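Local coordinates for transcription factor cep-1 (Caenorhabditis elegans, PDB 1T4W), which activates transcription by binding the same DNA consensus sequence as p53, promoting germline apoptosis after DNA damage and helping meiotic chromosomes segregate properly, at residues K2-D7 with L155-D160; S16-F21 with M35-P40; Y30-M35 with I172-I177; Q42-L47 with A128-F133. All coordinates share one frame; numbering follows the deposited sequence.

Interaction 1: K2-D7 with L155-D160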
# COMPACT_ATOMS: atom_id res chain seq x y z
N LYS A 2 9.70 17.21 -9.12
CA LYS A 2 9.41 15.78 -9.09
C LYS A 2 8.36 15.44 -8.04
O LYS A 2 8.31 16.05 -6.97
CB LYS A 2 10.68 14.98 -8.80
CG LYS A 2 11.28 15.23 -7.40
CD LYS A 2 12.40 14.25 -7.05
CE LYS A 2 13.00 14.55 -5.66
NZ LYS A 2 14.05 13.56 -5.23
N TRP A 3 7.50 14.48 -8.34
CA TRP A 3 6.48 14.07 -7.37
C TRP A 3 6.04 12.65 -7.65
O TRP A 3 6.32 12.10 -8.73
CB TRP A 3 5.26 15.00 -7.40
CG TRP A 3 4.68 15.16 -8.78
CD1 TRP A 3 4.88 16.20 -9.64
CD2 TRP A 3 3.81 14.24 -9.46
NE1 TRP A 3 4.20 15.99 -10.81
CE2 TRP A 3 3.53 14.80 -10.73
CE3 TRP A 3 3.25 13.00 -9.12
CZ2 TRP A 3 2.71 14.15 -11.66
CZ3 TRP A 3 2.43 12.36 -10.06
CH2 TRP A 3 2.17 12.94 -11.31
N MET A 4 5.36 12.06 -6.67
CA MET A 4 4.81 10.72 -6.84
C MET A 4 3.53 10.60 -6.04
O MET A 4 3.39 11.20 -4.97
CB MET A 4 5.81 9.63 -6.41
CG MET A 4 5.26 8.19 -6.65
SD MET A 4 6.51 6.86 -6.59
CE MET A 4 7.12 7.13 -5.06
N GLU A 5 2.58 9.86 -6.58
CA GLU A 5 1.30 9.67 -5.91
C GLU A 5 0.88 8.23 -6.04
O GLU A 5 1.20 7.58 -7.04
CB GLU A 5 0.20 10.51 -6.57
CG GLU A 5 0.35 12.01 -6.45
CD GLU A 5 0.13 12.51 -5.04
OE1 GLU A 5 -0.79 12.00 -4.37
OE2 GLU A 5 0.88 13.40 -4.61
N ILE A 6 0.19 7.72 -5.02
CA ILE A 6 -0.34 6.38 -5.10
C ILE A 6 -1.86 6.55 -4.92
O ILE A 6 -2.30 7.33 -4.09
CB ILE A 6 0.27 5.43 -4.04
CG1 ILE A 6 -0.42 4.07 -4.14
CG2 ILE A 6 0.19 6.04 -2.63
CD1 ILE A 6 0.24 2.94 -3.38
N ASP A 7 -2.65 5.86 -5.74
CA ASP A 7 -4.10 5.97 -5.65
C ASP A 7 -4.74 4.67 -6.08
O ASP A 7 -4.09 3.83 -6.69
CB ASP A 7 -4.63 7.07 -6.58
CG ASP A 7 -4.24 8.45 -6.14
OD1 ASP A 7 -4.89 8.99 -5.21
OD2 ASP A 7 -3.28 8.99 -6.73
N LEU A 155 0.20 1.45 3.29
CA LEU A 155 0.72 0.91 2.02
C LEU A 155 1.65 1.99 1.48
O LEU A 155 1.20 3.10 1.14
CB LEU A 155 -0.42 0.68 1.00
CG LEU A 155 0.05 0.15 -0.37
CD1 LEU A 155 0.76 -1.19 -0.16
CD2 LEU A 155 -1.13 -0.02 -1.33
N ALA A 156 2.94 1.68 1.42
CA ALA A 156 3.96 2.64 0.97
C ALA A 156 4.74 2.15 -0.24
O ALA A 156 5.05 0.96 -0.35
CB ALA A 156 4.95 2.94 2.13
N VAL A 157 5.06 3.09 -1.14
CA VAL A 157 5.84 2.81 -2.34
C VAL A 157 7.03 3.76 -2.43
O VAL A 157 6.96 4.92 -2.03
CB VAL A 157 4.99 2.93 -3.64
CG1 VAL A 157 3.99 1.75 -3.71
CG2 VAL A 157 4.27 4.25 -3.67
N PHE A 158 8.12 3.25 -2.99
CA PHE A 158 9.38 3.99 -3.11
C PHE A 158 9.90 3.83 -4.52
O PHE A 158 9.89 2.72 -5.08
CB PHE A 158 10.42 3.41 -2.14
CG PHE A 158 9.98 3.44 -0.70
CD1 PHE A 158 10.21 4.56 0.09
CD2 PHE A 158 9.26 2.37 -0.17
CE1 PHE A 158 9.71 4.62 1.42
CE2 PHE A 158 8.76 2.42 1.15
CZ PHE A 158 8.98 3.55 1.94
N LEU A 159 10.33 4.95 -5.10
CA LEU A 159 10.92 4.89 -6.43
C LEU A 159 12.42 4.98 -6.19
O LEU A 159 12.88 5.95 -5.59
CB LEU A 159 10.44 6.07 -7.29
CG LEU A 159 10.79 5.94 -8.78
CD1 LEU A 159 10.05 4.75 -9.39
CD2 LEU A 159 10.41 7.22 -9.51
N ASP A 160 13.17 3.96 -6.62
CA ASP A 160 14.63 3.95 -6.45
C ASP A 160 15.37 4.14 -7.76
O ASP A 160 14.90 3.69 -8.82
CB ASP A 160 15.12 2.62 -5.91
CG ASP A 160 14.72 2.35 -4.46
OD1 ASP A 160 14.33 3.28 -3.71
OD2 ASP A 160 14.82 1.18 -4.09
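Met4 and Ile6 reach from strand 3-8 onto Leu155, Val157 and Leu159 of strand 152-160, and apolar packing carries the whole contact. Ile6 works through the end of its longer branch. With CG1 anti to the backbone N (chi1 176°) and the chain extended beyond it, Ile6 CD1 is placed between two neighbours, 3.9 Å from Leu155 CD2 and from Val157 CG1. The Leu155 side chain crosses that of Ile6 at about a right angle.

No hydrogen bond joins the two segments, because they belong to different sheets. The short strand axes approach to 8.4 Å at their closest and run at 148° to each other, a face-to-face meeting across the beta sandwich of this p53-like DNA-binding domain. Each strand finds its backbone partners within its own sheet: Glu5 pairs with Lys44, and Leu155 with Ile172. On both strands alternate residues, Met4 and Ile6 against Leu155, Val157 and Leu159, turn into the interior.

Thioether packing supplies the second half. Met4 bends at its last torsion, bringing CE to 3.8 Å from Val157 O, while SD lies 4.1 Å from Leu159 CB. The methyl thus rests partly on the backbone of strand 152-160 as well as on its side chains. Ile60 of the adjoining strand 57-65 touches Leu155 and Val157, and Trp45 packs against Leu159.

Interaction 2: S16-F21 with M35-P40; sequences SSDMAF and MGCLVP
Met19 and Cys37 meet where the first strand of one sheet comes close to the start of strand 39-46 in the other, at an end of the beta sandwich of the p53-like fold. The segments exchange no hydrogen bonds; side-chain orientation decides how they fit, and Met19 does most of the work. Its CG sits between the backbone N and the carbonyl carbon (chi1 52°), and a bend at the last torsion turns the methyl along residues 37-39. Met19 CE lies 3.8 Å from both Cys37 CB and Val39 CG2, while Leu38 O approaches it to 3.2 Å. One atom further back, Met19 SD lies 3.8 Å from Pro40 CD, so the thioether spans four consecutive residues of the other segment.

Pro40 also touches Val13 of helix 10-13, as does Met19, and Thr33 from strand 29-33 packs against both Met19 and Val39. These neighbours show the methionine lying between the two sheets, with a short helix beside it.

At the more exposed end the character changes. Ser16 forms an ST turn, its OG accepting from Asp18 N at 2.9 Å, and just beyond this turn the CB of Asp18 points toward segment 35-40. Asp18 OD1 also takes part in a long, weak ion pair with Lys34 NZ. The carboxylate and thiol come together through the other oxygen: Asp18 OD2 stands 3.6 Å from Cys37 SG.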
# COMPACT_ATOMS: atom_id res chain seq x y z
N SER A 16 -17.91 0.01 -5.51
CA SER A 16 -17.69 -1.38 -5.14
C SER A 16 -18.14 -1.70 -3.71
O SER A 16 -18.00 -0.87 -2.81
CB SER A 16 -16.20 -1.73 -5.28
OG SER A 16 -15.92 -2.92 -4.57
N SER A 17 -18.67 -2.90 -3.51
CA SER A 17 -19.09 -3.33 -2.18
C SER A 17 -17.87 -3.79 -1.39
O SER A 17 -17.87 -3.73 -0.17
CB SER A 17 -20.07 -4.50 -2.25
OG SER A 17 -21.30 -4.11 -2.83
N ASP A 18 -16.85 -4.24 -2.11
CA ASP A 18 -15.64 -4.80 -1.52
C ASP A 18 -14.52 -3.87 -1.11
O ASP A 18 -13.57 -4.32 -0.46
CB ASP A 18 -15.02 -5.81 -2.48
CG ASP A 18 -15.97 -6.91 -2.83
OD1 ASP A 18 -16.99 -7.05 -2.13
OD2 ASP A 18 -15.68 -7.64 -3.80
N MET A 19 -14.60 -2.60 -1.51
CA MET A 19 -13.55 -1.63 -1.18
C MET A 19 -14.05 -0.23 -1.40
O MET A 19 -15.00 -0.01 -2.15
CB MET A 19 -12.32 -1.88 -2.04
CG MET A 19 -12.65 -1.95 -3.53
SD MET A 19 -11.29 -2.64 -4.51
CE MET A 19 -11.39 -4.39 -4.00
N ALA A 20 -13.37 0.73 -0.77
CA ALA A 20 -13.74 2.13 -0.86
C ALA A 20 -12.51 2.96 -0.51
O ALA A 20 -11.67 2.55 0.30
CB ALA A 20 -14.85 2.43 0.13
N PHE A 21 -12.42 4.14 -1.12
CA PHE A 21 -11.29 5.03 -0.93
C PHE A 21 -11.78 6.42 -0.61
O PHE A 21 -12.84 6.83 -1.08
CB PHE A 21 -10.45 5.05 -2.22
CG PHE A 21 -9.27 5.98 -2.18
CD1 PHE A 21 -9.46 7.37 -2.23
CD2 PHE A 21 -7.98 5.49 -2.06
CE1 PHE A 21 -8.37 8.24 -2.15
CE2 PHE A 21 -6.89 6.35 -1.99
CZ PHE A 21 -7.09 7.72 -2.04
N MET A 35 -10.64 -8.65 2.74
CA MET A 35 -9.44 -9.42 2.39
C MET A 35 -9.80 -10.32 1.20
O MET A 35 -10.97 -10.52 0.91
CB MET A 35 -8.93 -10.24 3.59
CG MET A 35 -9.78 -11.41 4.03
SD MET A 35 -8.83 -12.50 5.20
CE MET A 35 -8.06 -13.62 4.04
N GLY A 36 -8.80 -10.83 0.49
CA GLY A 36 -9.10 -11.68 -0.65
C GLY A 36 -9.69 -10.95 -1.85
O GLY A 36 -10.24 -11.59 -2.75
N CYS A 37 -9.62 -9.63 -1.89
CA CYS A 37 -10.16 -8.89 -3.03
C CYS A 37 -9.08 -8.08 -3.72
O CYS A 37 -8.21 -7.49 -3.05
CB CYS A 37 -11.31 -7.95 -2.59
SG CYS A 37 -12.77 -8.85 -1.96
N LEU A 38 -9.13 -8.05 -5.05
CA LEU A 38 -8.15 -7.33 -5.86
C LEU A 38 -8.39 -5.84 -5.82
O LEU A 38 -9.42 -5.36 -6.29
CB LEU A 38 -8.19 -7.82 -7.31
CG LEU A 38 -7.80 -9.30 -7.45
CD1 LEU A 38 -8.15 -9.81 -8.85
CD2 LEU A 38 -6.32 -9.47 -7.15
N VAL A 39 -7.45 -5.11 -5.24
CA VAL A 39 -7.58 -3.66 -5.17
C VAL A 39 -6.69 -3.09 -6.29
O VAL A 39 -5.48 -3.31 -6.30
CB VAL A 39 -7.11 -3.09 -3.82
CG1 VAL A 39 -7.32 -1.58 -3.81
CG2 VAL A 39 -7.85 -3.75 -2.67
N PRO A 40 -7.29 -2.36 -7.23
CA PRO A 40 -6.58 -1.76 -8.37
C PRO A 40 -5.82 -0.49 -7.97
O PRO A 40 -6.41 0.53 -7.64
CB PRO A 40 -7.70 -1.48 -9.38
CG PRO A 40 -8.88 -1.15 -8.48
CD PRO A 40 -8.76 -2.15 -7.33

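Interaction 3: Y30-M35 with I172-I177; sequences YLWTKM and IKQVRI
Two first torsions set up the Tyr30 and Gln174 pair: Tyr30 holds CG anti to its carbonyl carbon (chi1 -65°), whereas Gln174 holds CG anti to its backbone N (chi1 169°) and extends beyond it. The amide consequently reaches the rim of the phenol ring, with Gln174 NE2 near the ring plane and 3.6 Å from Tyr30 CD2, the two planes standing 75° apart. Lys173, bent at its second torsion, runs alongside the ring, and its NZ donates to Tyr30 OH over 2.8 Å.

Two waters join the groups on the face bearing Tyr30, Trp32, Gln174 and Arg176. One molecule accepts from Gln174 NE2 and donates to Leu31 O, resting over a face of the Trp32 indole near its rim. A second accepts from Trp32 NE1 at 2.9 Å and from Arg176 NH1, lying at the edge of both flat groups. Arg176 CB packs 3.8 Å from Trp32 CD1, while the guanidinium finds its salt-bridge partner in Glu141.

Leu31, Val175, Thr33 and Ile177 point to the other face of the sheet, where Leu31 CD2 lies 4.1 Å from Val175 CG1. At the end of the pair, Ile177 CG2 touches Met35 CB at 3.7 Å, and the Met35 side chain comes, at the nearest atoms, about 6 Å from the zinc ion.

The backbones run nearly parallel. Leu31 N donates to Gln174 O, Arg176 N to Leu31 O and Thr33 N to Arg176 O, the alternation of a parallel strand pair. It is the single parallel pairing in the mixed sheet of this p53-like beta sandwich.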
# COMPACT_ATOMS: atom_id res chain seq x y z
N TYR A 30 -7.14 7.26 2.44
CA TYR A 30 -7.65 6.13 3.23
C TYR A 30 -8.29 5.07 2.36
O TYR A 30 -9.09 5.36 1.47
CB TYR A 30 -8.68 6.61 4.26
CG TYR A 30 -8.13 7.53 5.32
CD1 TYR A 30 -7.61 8.78 4.98
CD2 TYR A 30 -8.11 7.15 6.66
CE1 TYR A 30 -7.07 9.63 5.96
CE2 TYR A 30 -7.58 7.98 7.64
CZ TYR A 30 -7.07 9.21 7.29
OH TYR A 30 -6.58 10.04 8.27
N LEU A 31 -7.94 3.82 2.63
CA LEU A 31 -8.52 2.70 1.90
C LEU A 31 -9.15 1.68 2.86
O LEU A 31 -8.58 1.37 3.91
CB LEU A 31 -7.43 1.97 1.08
CG LEU A 31 -7.84 0.60 0.52
CD1 LEU A 31 -8.79 0.78 -0.67
CD2 LEU A 31 -6.59 -0.18 0.08
N TRP A 32 -10.33 1.19 2.51
CA TRP A 32 -10.98 0.14 3.30
C TRP A 32 -11.26 -0.91 2.24
O TRP A 32 -11.74 -0.57 1.16
CB TRP A 32 -12.32 0.60 3.90
CG TRP A 32 -12.21 1.75 4.90
CD1 TRP A 32 -12.15 1.66 6.26
CD2 TRP A 32 -12.15 3.13 4.57
NE1 TRP A 32 -12.06 2.92 6.81
CE2 TRP A 32 -12.06 3.84 5.80
CE3 TRP A 32 -12.15 3.85 3.37
CZ2 TRP A 32 -11.98 5.24 5.85
CZ3 TRP A 32 -12.07 5.24 3.42
CH2 TRP A 32 -11.99 5.91 4.65
N THR A 33 -10.95 -2.16 2.54
CA THR A 33 -11.20 -3.25 1.57
C THR A 33 -11.40 -4.56 2.33
O THR A 33 -10.97 -4.68 3.48
CB THR A 33 -9.99 -3.43 0.60
OG1 THR A 33 -10.18 -4.58 -0.23
CG2 THR A 33 -8.70 -3.59 1.40
N LYS A 34 -12.06 -5.53 1.70
CA LYS A 34 -12.23 -6.84 2.33
C LYS A 34 -10.96 -7.60 1.99
O LYS A 34 -10.26 -7.23 1.04
CB LYS A 34 -13.40 -7.61 1.69
CG LYS A 34 -14.77 -6.99 1.83
CD LYS A 34 -15.72 -7.95 1.19
CE LYS A 34 -17.12 -7.40 1.13
NZ LYS A 34 -18.02 -8.47 0.61
N MET A 35 -10.64 -8.65 2.74
CA MET A 35 -9.44 -9.42 2.39
C MET A 35 -9.80 -10.32 1.20
O MET A 35 -10.97 -10.52 0.91
CB MET A 35 -8.93 -10.24 3.59
CG MET A 35 -9.78 -11.41 4.03
SD MET A 35 -8.83 -12.50 5.20
CE MET A 35 -8.06 -13.62 4.04
N ILE A 172 -0.49 5.34 1.19
CA ILE A 172 -1.90 5.44 1.55
C ILE A 172 -1.77 5.44 3.08
O ILE A 172 -1.37 4.44 3.69
CB ILE A 172 -2.70 4.25 1.08
CG1 ILE A 172 -2.78 4.29 -0.45
CG2 ILE A 172 -4.13 4.31 1.71
CD1 ILE A 172 -3.45 3.10 -1.07
N LYS A 173 -2.07 6.59 3.66
CA LYS A 173 -1.93 6.81 5.09
C LYS A 173 -2.57 5.77 5.98
O LYS A 173 -1.99 5.35 6.99
CB LYS A 173 -2.45 8.23 5.40
CG LYS A 173 -2.15 8.75 6.79
CD LYS A 173 -3.36 8.64 7.64
CE LYS A 173 -3.18 9.32 9.01
NZ LYS A 173 -4.45 9.19 9.79
N GLN A 174 -3.77 5.35 5.64
CA GLN A 174 -4.40 4.31 6.43
C GLN A 174 -5.15 3.32 5.56
O GLN A 174 -5.97 3.71 4.72
CB GLN A 174 -5.38 4.88 7.48
CG GLN A 174 -6.23 3.78 8.14
CD GLN A 174 -7.29 4.35 9.06
OE1 GLN A 174 -6.96 4.92 10.08
NE2 GLN A 174 -8.58 4.22 8.69
N VAL A 175 -4.86 2.05 5.78
CA VAL A 175 -5.51 0.97 5.09
C VAL A 175 -6.17 0.09 6.15
O VAL A 175 -5.54 -0.31 7.15
CB VAL A 175 -4.50 0.12 4.29
CG1 VAL A 175 -5.18 -1.13 3.76
CG2 VAL A 175 -3.91 0.93 3.14
N ARG A 176 -7.45 -0.19 5.97
CA ARG A 176 -8.13 -1.07 6.92
C ARG A 176 -8.74 -2.23 6.15
O ARG A 176 -9.37 -2.03 5.13
CB ARG A 176 -9.21 -0.31 7.70
CG ARG A 176 -8.65 0.60 8.77
CD ARG A 176 -9.78 1.12 9.68
NE ARG A 176 -10.33 0.04 10.49
CZ ARG A 176 -11.54 0.05 11.02
NH1 ARG A 176 -12.35 1.08 10.83
NH2 ARG A 176 -11.94 -0.98 11.76
N ILE A 177 -8.51 -3.44 6.65
CA ILE A 177 -9.03 -4.64 6.01
C ILE A 177 -10.13 -5.11 6.96
O ILE A 177 -9.87 -5.67 8.03
CB ILE A 177 -7.91 -5.69 5.83
CG1 ILE A 177 -6.78 -5.08 4.97
CG2 ILE A 177 -8.46 -6.92 5.12
CD1 ILE A 177 -5.41 -5.26 5.54
O HOH W 1 -8.78 3.26 6.21
O HOH W 2 -12.14 3.56 9.60

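Interaction 4: Q42-L47 with A128-F133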
# COMPACT_ATOMS: atom_id res chain seq x y z
N GLN A 42 -2.77 2.46 -8.79
CA GLN A 42 -2.05 3.14 -9.86
C GLN A 42 -1.02 4.04 -9.19
O GLN A 42 -1.39 4.90 -8.40
CB GLN A 42 -2.98 4.02 -10.69
CG GLN A 42 -4.08 3.25 -11.41
CD GLN A 42 -4.64 4.03 -12.57
OE1 GLN A 42 -5.02 5.20 -12.43
NE2 GLN A 42 -4.70 3.40 -13.74
N VAL A 43 0.25 3.82 -9.49
CA VAL A 43 1.31 4.67 -8.92
C VAL A 43 1.80 5.57 -10.07
O VAL A 43 2.16 5.09 -11.13
CB VAL A 43 2.49 3.83 -8.37
CG1 VAL A 43 3.61 4.78 -7.85
CG2 VAL A 43 2.00 2.91 -7.23
N LYS A 44 1.81 6.88 -9.85
CA LYS A 44 2.25 7.81 -10.89
C LYS A 44 3.33 8.73 -10.37
O LYS A 44 3.39 9.01 -9.16
CB LYS A 44 1.05 8.64 -11.39
CG LYS A 44 -0.03 7.84 -12.12
CD LYS A 44 -1.24 8.73 -12.40
CE LYS A 44 -2.29 8.03 -13.28
NZ LYS A 44 -3.44 8.95 -13.61
N TRP A 45 4.20 9.19 -11.26
CA TRP A 45 5.24 10.11 -10.85
C TRP A 45 5.76 10.98 -11.99
O TRP A 45 5.54 10.68 -13.16
CB TRP A 45 6.43 9.36 -10.21
CG TRP A 45 7.08 8.32 -11.09
CD1 TRP A 45 8.12 8.50 -11.96
CD2 TRP A 45 6.70 6.94 -11.22
NE1 TRP A 45 8.41 7.34 -12.63
CE2 TRP A 45 7.55 6.36 -12.20
CE3 TRP A 45 5.72 6.14 -10.60
CZ2 TRP A 45 7.45 5.01 -12.58
CZ3 TRP A 45 5.61 4.80 -10.98
CH2 TRP A 45 6.48 4.25 -11.97
N LYS A 46 6.43 12.06 -11.62
CA LYS A 46 7.07 12.96 -12.56
C LYS A 46 8.51 13.09 -12.05
O LYS A 46 8.76 13.37 -10.87
CB LYS A 46 6.42 14.33 -12.59
CG LYS A 46 7.05 15.22 -13.65
CD LYS A 46 7.39 16.58 -13.08
CE LYS A 46 8.34 17.34 -14.00
NZ LYS A 46 8.68 18.68 -13.42
N LEU A 47 9.47 12.88 -12.95
CA LEU A 47 10.87 12.95 -12.58
C LEU A 47 11.56 14.22 -13.00
O LEU A 47 11.12 14.93 -13.90
CB LEU A 47 11.62 11.77 -13.19
CG LEU A 47 11.29 10.42 -12.57
CD1 LEU A 47 11.99 9.31 -13.33
CD2 LEU A 47 11.70 10.43 -11.11
N ALA A 128 9.56 5.07 -17.79
CA ALA A 128 8.29 4.67 -17.20
C ALA A 128 7.86 5.76 -16.22
O ALA A 128 8.69 6.30 -15.48
CB ALA A 128 8.43 3.31 -16.50
N VAL A 129 6.58 6.11 -16.22
CA VAL A 129 6.09 7.15 -15.31
C VAL A 129 4.83 6.70 -14.56
O VAL A 129 4.17 7.49 -13.89
CB VAL A 129 5.77 8.46 -16.07
CG1 VAL A 129 7.06 9.05 -16.68
CG2 VAL A 129 4.74 8.17 -17.18
N GLN A 130 4.49 5.42 -14.69
CA GLN A 130 3.31 4.91 -14.00
C GLN A 130 3.45 3.43 -13.76
O GLN A 130 4.17 2.74 -14.47
CB GLN A 130 2.03 5.17 -14.82
CG GLN A 130 0.72 4.84 -14.08
CD GLN A 130 -0.51 5.42 -14.79
OE1 GLN A 130 -0.46 6.52 -15.31
NE2 GLN A 130 -1.63 4.69 -14.78
N ALA A 131 2.80 2.94 -12.72
CA ALA A 131 2.83 1.51 -12.49
C ALA A 131 1.44 1.14 -12.06
O ALA A 131 0.88 1.73 -11.14
CB ALA A 131 3.83 1.16 -11.39
N ASN A 132 0.88 0.15 -12.75
CA ASN A 132 -0.45 -0.37 -12.45
C ASN A 132 -0.36 -1.81 -11.98
O ASN A 132 0.47 -2.59 -12.48
CB ASN A 132 -1.33 -0.31 -13.69
CG ASN A 132 -1.52 1.11 -14.19
OD1 ASN A 132 -1.72 2.02 -13.40
ND2 ASN A 132 -1.47 1.29 -15.50
N PHE A 133 -1.19 -2.16 -11.01
CA PHE A 133 -1.24 -3.52 -10.50
C PHE A 133 -2.34 -3.63 -9.46
O PHE A 133 -2.83 -2.62 -8.94
CB PHE A 133 0.11 -3.93 -9.86
CG PHE A 133 0.56 -3.00 -8.75
CD1 PHE A 133 0.14 -3.21 -7.43
CD2 PHE A 133 1.36 -1.90 -9.03
CE1 PHE A 133 0.51 -2.32 -6.40
CE2 PHE A 133 1.74 -1.00 -8.01
CZ PHE A 133 1.31 -1.21 -6.68
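Val43 and Ala131 form the central hydrogen-bonded pair of two antiparallel strands, 39-46 and 130-137, the middle strands of the four-stranded sheet in this p53-like beta sandwich. Backbone bonds come first. Val43 N donates to Ala131 O at 2.7 Å in an almost straight bond, and Ala131 N returns one to Val43 O. Further along, Trp45 N reaches Val129 O at 3.1 Å. Gln42 with Asn132 and Lys44 with Gln130 are the non-hydrogen-bonded pairs on either side.

Apolar contacts fill the face bearing Val43 and Ala131. Val43 CG2 approaches Phe133 CE2 to 4.0 Å, and Leu58 from the other sheet touches both Val43 and Ala131, marking this as the inward side of the sandwich.

The opposite face is polar. Gln130 NE2 donates to Asn132 OD1 at 3.0 Å, with 177° at the hydrogen, on a lone pair of the carbonyl and in the plane of the Gln130 amide; this bond helps hold the rotation of the Gln130 amide. Gln42 lies alongside Asn132 with their amide planes only 20° apart. The aliphatic chain of Lys44 runs beside Gln130, CE coming 3.1 Å from OE1.

Aromatic packing closes the strand end. With chi1 at 58°, Trp45 CG occupies the position between backbone N and carbonyl carbon, which puts one face of the indole over Val129 and the Gln130 N. Val129 CA makes a CH-pi contact 3.8 Å from the centroid of the Trp45 five-membered ring, and Trp45 NE1 forms a weak hydrogen bond to Ala128 O, 3.0 Å away.

The four contacts sample both sheets of one beta sandwich. Interaction 4 pairs strands within the four-stranded sheet and interaction 3 within the mixed sheet, whereas interactions 1 and 2 bridge the two, their centres about 20 Å apart. Interactions 1 and 4 lie about 8 Å apart between centres, since strands 3-8 and 39-46 are sheet neighbours; interactions 2 and 3, about 9 Å apart, have segments overlapping at Met35, which contacts Ile177 in interaction 3 and lies near the zinc site. Along the sequence, interactions 2 and then 4 fall within the span of interaction 1; interactions 1 and 3 alternate, and interaction 4 lies within interaction 3. This interleaving ties the two sheets of the DNA-binding domain together.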